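Local coordinates for gram-negative insecticidal protein (Chromobacterium piscinae, PDB 6FBM) that acts as an insecticidal toxin of the membrane attack complex/perforin (MACPF) family, probably by inserting into membranes and forming pores, at residues Pro14-Met19 against Arg61-His66; Leu47-Ile50 against Arg55-Thr58. All coordinates share one frame; numbering follows the deposited sequence.

Interaction 1: residues Pro14-Met19 against Arg61-His66; sequences PGVTSM and RSMHVH
The carbonyl oxygen of Val16 accepts the backbone N-H of Met19 (N to O 3.2 Å), and the methyl CE of Met63 comes to 4.0 Å from that same Val16 O. This bond follows directly on another, Ser18 N to Gly15 O at 2.8 Å, and together they wind 15-19 into a compact turn that delivers Val16 and Met19 to the thioether of Met63. Met63 is the reaching partner: beyond CG its chain runs fully extended (chi2 and chi3 both -174°), which carries SD and CE across a backbone separation of 8.6 Å between the CA atoms of Met19 and Met63. CE of Met63 lies 3.7 Å from CB of Met19, and SD of Met63 sits 3.9 Å from CG of Met19. The Met19 chain folds at chi2 and chi3, leaving CB and CG as the surface met by Met63. Val16 adds CG1, 4.1 Å from Met63 CE. All three side chains are buried in an apolar patch: Ile133 touches both methionines, Ile172 packs on Met19 and Phe43 on Met63. The patch fastens the N-terminal loop to the residue just ahead of strand 64-78, part of the large antiparallel sheet of the MACPF domain.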
loop_
_atom_site.group_PDB
_atom_site.type_symbol
_atom_site.label_atom_id
_atom_site.label_comp_id
_atom_site.label_asym_id
_atom_site.label_seq_id
_atom_site.Cartn_x
_atom_site.Cartn_y
_atom_site.Cartn_z
ATOM N N PRO A 14 21.365 5.724 -3.335
ATOM C CA PRO A 14 21.547 4.806 -4.444
ATOM C C PRO A 14 22.912 4.979 -5.134
ATOM O O PRO A 14 23.416 6.104 -5.305
ATOM C CB PRO A 14 20.402 5.185 -5.381
ATOM C CG PRO A 14 19.336 5.703 -4.507
ATOM C CD PRO A 14 20.067 6.453 -3.420
ATOM N N GLY A 15 23.515 3.841 -5.461
ATOM C CA GLY A 15 24.853 3.793 -6.016
ATOM C C GLY A 15 25.911 3.371 -5.020
ATOM O O GLY A 15 26.933 2.793 -5.415
ATOM N N VAL A 16 25.685 3.633 -3.734
ATOM C CA VAL A 16 26.715 3.395 -2.750
ATOM C C VAL A 16 27.229 1.967 -2.769
ATOM O O VAL A 16 28.417 1.753 -2.553
ATOM C CB VAL A 16 26.252 3.758 -1.327
ATOM C CG1 VAL A 16 27.267 3.304 -0.291
ATOM C CG2 VAL A 16 26.130 5.264 -1.174
ATOM N N THR A 17 26.354 0.996 -3.024
ATOM C CA THR A 17 26.727 -0.421 -3.001
ATOM C C THR A 17 27.597 -0.787 -4.171
ATOM O O THR A 17 28.219 -1.836 -4.149
ATOM C CB THR A 17 25.512 -1.361 -3.055
ATOM O OG1 THR A 17 24.767 -1.099 -4.257
ATOM C CG2 THR A 17 24.608 -1.168 -1.825
ATOM N N SER A 18 27.607 0.048 -5.207
ATOM C CA SER A 18 28.481 -0.183 -6.356
ATOM C C SER A 18 29.897 0.319 -6.156
ATOM O O SER A 18 30.781 -0.110 -6.861
ATOM C CB SER A 18 27.899 0.473 -7.591
ATOM O OG SER A 18 26.620 -0.049 -7.833
ATOM N N MET A 19 30.098 1.221 -5.204
ATOM C CA MET A 19 31.374 1.879 -5.055
ATOM C C MET A 19 32.419 0.947 -4.446
ATOM O O MET A 19 32.142 0.166 -3.521
ATOM C CB MET A 19 31.235 3.139 -4.228
ATOM C CG MET A 19 30.296 4.169 -4.845
ATOM S SD MET A 19 30.542 4.496 -6.610
ATOM C CE MET A 19 32.114 5.387 -6.552
ATOM N N ARG A 61 31.087 8.653 4.907
ATOM C CA ARG A 61 31.886 9.891 4.941
ATOM C C ARG A 61 33.095 9.848 4.029
ATOM O O ARG A 61 33.449 10.869 3.466
ATOM C CB ARG A 61 32.390 10.187 6.353
ATOM C CG ARG A 61 31.613 11.294 7.038
ATOM C CD ARG A 61 31.958 11.357 8.533
ATOM N NE ARG A 61 30.787 11.825 9.273
ATOM C CZ ARG A 61 30.300 13.073 9.246
ATOM N NH1 ARG A 61 30.953 14.060 8.619
ATOM N NH2 ARG A 61 29.194 13.356 9.953
ATOM N N SER A 62 33.697 8.677 3.886
ATOM C CA SER A 62 34.836 8.528 3.011
ATOM C C SER A 62 34.533 8.702 1.527
ATOM O O SER A 62 35.468 8.875 0.738
ATOM C CB SER A 62 35.503 7.150 3.233
ATOM O OG SER A 62 34.554 6.082 3.084
ATOM N N MET A 63 33.254 8.664 1.119
ATOM C CA MET A 63 32.913 8.898 -0.284
ATOM C C MET A 63 32.491 10.318 -0.427
ATOM O O MET A 63 32.099 10.962 0.564
ATOM C CB MET A 63 31.789 7.989 -0.756
ATOM C CG MET A 63 32.051 6.518 -0.497
ATOM S SD MET A 63 30.768 5.481 -1.234
ATOM C CE MET A 63 31.268 3.859 -0.608
ATOM N N HIS A 64 32.599 10.814 -1.653
ATOM C CA HIS A 64 32.157 12.154 -1.989
ATOM C C HIS A 64 31.005 12.032 -2.978
ATOM O O HIS A 64 31.047 11.215 -3.902
ATOM C CB HIS A 64 33.286 12.947 -2.634
ATOM C CG HIS A 64 34.255 13.527 -1.651
ATOM N ND1 HIS A 64 35.141 14.535 -1.985
ATOM C CD2 HIS A 64 34.485 13.252 -0.345
ATOM C CE1 HIS A 64 35.876 14.840 -0.926
ATOM N NE2 HIS A 64 35.507 14.066 0.075
ATOM N N VAL A 65 30.013 12.895 -2.790
ATOM C CA VAL A 65 28.862 12.933 -3.644
ATOM C C VAL A 65 28.793 14.299 -4.261
ATOM O O VAL A 65 28.862 15.309 -3.555
ATOM C CB VAL A 65 27.577 12.656 -2.845
ATOM C CG1 VAL A 65 26.352 12.816 -3.724
ATOM C CG2 VAL A 65 27.628 11.250 -2.240
ATOM N N HIS A 66 28.620 14.310 -5.570
ATOM C CA HIS A 66 28.390 15.515 -6.357
ATOM C C HIS A 66 27.086 15.388 -7.095
ATOM O O HIS A 66 26.978 14.595 -8.013
ATOM C CB HIS A 66 29.563 15.728 -7.351
ATOM C CG HIS A 66 30.786 16.271 -6.703
ATOM N ND1 HIS A 66 31.750 15.450 -6.138
ATOM C CD2 HIS A 66 31.155 17.543 -6.415
ATOM C CE1 HIS A 66 32.671 16.195 -5.551
ATOM N NE2 HIS A 66 32.337 17.467 -5.710
#

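Interaction 2: residues Leu47-Ile50 against Arg55-Thr58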
loop_
_atom_site.group_PDB
_atom_site.type_symbol
_atom_site.label_atom_id
_atom_site.label_comp_id
_atom_site.label_asym_id
_atom_site.label_seq_id
_atom_site.Cartn_x
_atom_site.Cartn_y
_atom_site.Cartn_z
ATOM N N LEU A 47 28.686 7.962 8.636
ATOM C CA LEU A 47 27.889 8.322 7.490
ATOM C C LEU A 47 27.607 9.814 7.483
ATOM O O LEU A 47 27.426 10.433 8.539
ATOM C CB LEU A 47 26.543 7.571 7.496
ATOM C CG LEU A 47 26.614 6.043 7.566
ATOM C CD1 LEU A 47 25.245 5.445 7.738
ATOM C CD2 LEU A 47 27.325 5.462 6.352
ATOM N N ASP A 48 27.602 10.377 6.272
ATOM C CA ASP A 48 27.122 11.705 6.051
ATOM C C ASP A 48 25.691 11.582 5.603
ATOM O O ASP A 48 25.312 10.576 5.077
ATOM C CB ASP A 48 27.963 12.385 4.939
ATOM C CG ASP A 48 28.726 13.574 5.406
ATOM O OD1 ASP A 48 28.019 14.421 6.053
ATOM O OD2 ASP A 48 29.915 13.743 4.930
ATOM N N SER A 49 24.950 12.680 5.752
ATOM C CA SER A 49 23.666 12.783 5.109
ATOM C C SER A 49 23.651 13.969 4.180
ATOM O O SER A 49 24.323 14.955 4.390
ATOM C CB SER A 49 22.520 12.800 6.137
ATOM O OG SER A 49 22.277 14.101 6.659
ATOM N N ILE A 50 22.851 13.832 3.160
ATOM C CA ILE A 50 22.762 14.800 2.090
ATOM C C ILE A 50 21.297 14.907 1.663
ATOM O O ILE A 50 20.565 13.908 1.665
ATOM C CB ILE A 50 23.663 14.366 0.915
ATOM C CG1 ILE A 50 23.779 15.448 -0.122
ATOM C CG2 ILE A 50 23.186 13.031 0.291
ATOM C CD1 ILE A 50 24.426 14.982 -1.417
ATOM N N ARG A 55 14.698 14.864 -0.481
ATOM C CA ARG A 55 14.885 13.634 0.265
ATOM C C ARG A 55 16.250 13.544 0.923
ATOM O O ARG A 55 17.217 14.057 0.410
ATOM C CB ARG A 55 14.714 12.439 -0.652
ATOM C CG ARG A 55 13.437 12.432 -1.430
ATOM C CD ARG A 55 13.470 11.207 -2.312
ATOM N NE ARG A 55 12.322 11.085 -3.216
ATOM C CZ ARG A 55 12.033 9.988 -3.900
ATOM N NH1 ARG A 55 12.769 8.870 -3.795
ATOM N NH2 ARG A 55 10.996 9.987 -4.723
ATOM N N SER A 56 16.290 12.840 2.050
ATOM C CA SER A 56 17.516 12.622 2.775
ATOM C C SER A 56 18.156 11.294 2.433
ATOM O O SER A 56 17.500 10.256 2.383
ATOM C CB SER A 56 17.283 12.695 4.271
ATOM O OG SER A 56 18.470 13.176 4.878
ATOM N N TYR A 57 19.463 11.334 2.214
ATOM C CA TYR A 57 20.204 10.144 1.888
ATOM C C TYR A 57 21.423 10.077 2.761
ATOM O O TYR A 57 21.971 11.097 3.143
ATOM C CB TYR A 57 20.610 10.252 0.425
ATOM C CG TYR A 57 19.458 10.071 -0.541
ATOM C CD1 TYR A 57 18.877 8.839 -0.758
ATOM C CD2 TYR A 57 18.937 11.143 -1.204
ATOM C CE1 TYR A 57 17.828 8.672 -1.619
ATOM C CE2 TYR A 57 17.856 11.000 -2.086
ATOM C CZ TYR A 57 17.278 9.785 -2.257
ATOM O OH TYR A 57 16.227 9.674 -3.131
ATOM N N THR A 58 21.871 8.868 3.077
ATOM C CA THR A 58 23.108 8.666 3.799
ATOM C C THR A 58 24.092 7.876 2.958
ATOM O O THR A 58 23.702 7.132 2.066
ATOM C CB THR A 58 22.873 7.945 5.128
ATOM O OG1 THR A 58 22.199 6.727 4.893
ATOM C CG2 THR A 58 22.044 8.827 6.074
#
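This is the antiparallel pairing of a beta hairpin, strands 47-52 and 55-60, set near the N-terminal end of the chain and partly covered by a second subunit. The short segments run at 161° to each other with their axes 4.6 Å apart at closest. Ile50 and Tyr57 form the hydrogen-bonded pair: Ile50 N gives its hydrogen to Tyr57 O at 2.9 Å, and Tyr57 N returns the bond to Ile50 O, also at 2.9 Å, approaching nearly head-on to the carbonyl. Each of these oxygens also receives a CA-H contact, the shorter one from Ser49 CA to Tyr57 O at 3.1 Å. At the neighbouring non-hydrogen-bonded pair, Ser49 and Thr58, a third contact of this kind runs from Thr58 CA to Asp48 O at 3.2 Å.

The side chains sort onto two faces. On one, Ile50 CG2 rests 3.8 Å from Tyr57 CB; with CG1 anti to the backbone N (chi1 -171°), it is the CG2 branch that meets the tyrosine, while the Tyr57 side chain also packs outside the hairpin, on Pro14 and on Leu267 of helix 255-269. On the other, Ser49 CB meets Thr58 CG2 at 4.0 Å, and Arg55 of the second subunit hydrogen-bonds Ser56 OG and, weakly, Ser49 OG.

Around the hairpin, the Arg55 of the same chain makes a salt bridge with Asp268 of that helix. Ile50 lies against Val65 and Thr67 of strand 64-78, and the side chain of Asn12 and the backbone of Leu13, both of the same chain, hydrogen-bond the backbone of Thr58.

In the fold
From the N terminus, the chain first lays down the loop 14-19, then strands 21-23 and 35-39, before making the hairpin of interaction 2, where only four residues separate 47-50 from 55-58. Directly after the hairpin it reaches 61-66, and interaction 1 closes a much larger loop of 41 residues that contains the whole of interaction 2. The two centres are 11 Å apart and the contacts touch: Pro14 packs against the Tyr57 ring, and Val65 against the end of Ile50. Interaction 2 holds the hairpin together, interaction 1 ties the N-terminal loop to the chain just before strand 64-78, and the packing between the two contacts joins the hairpin to both.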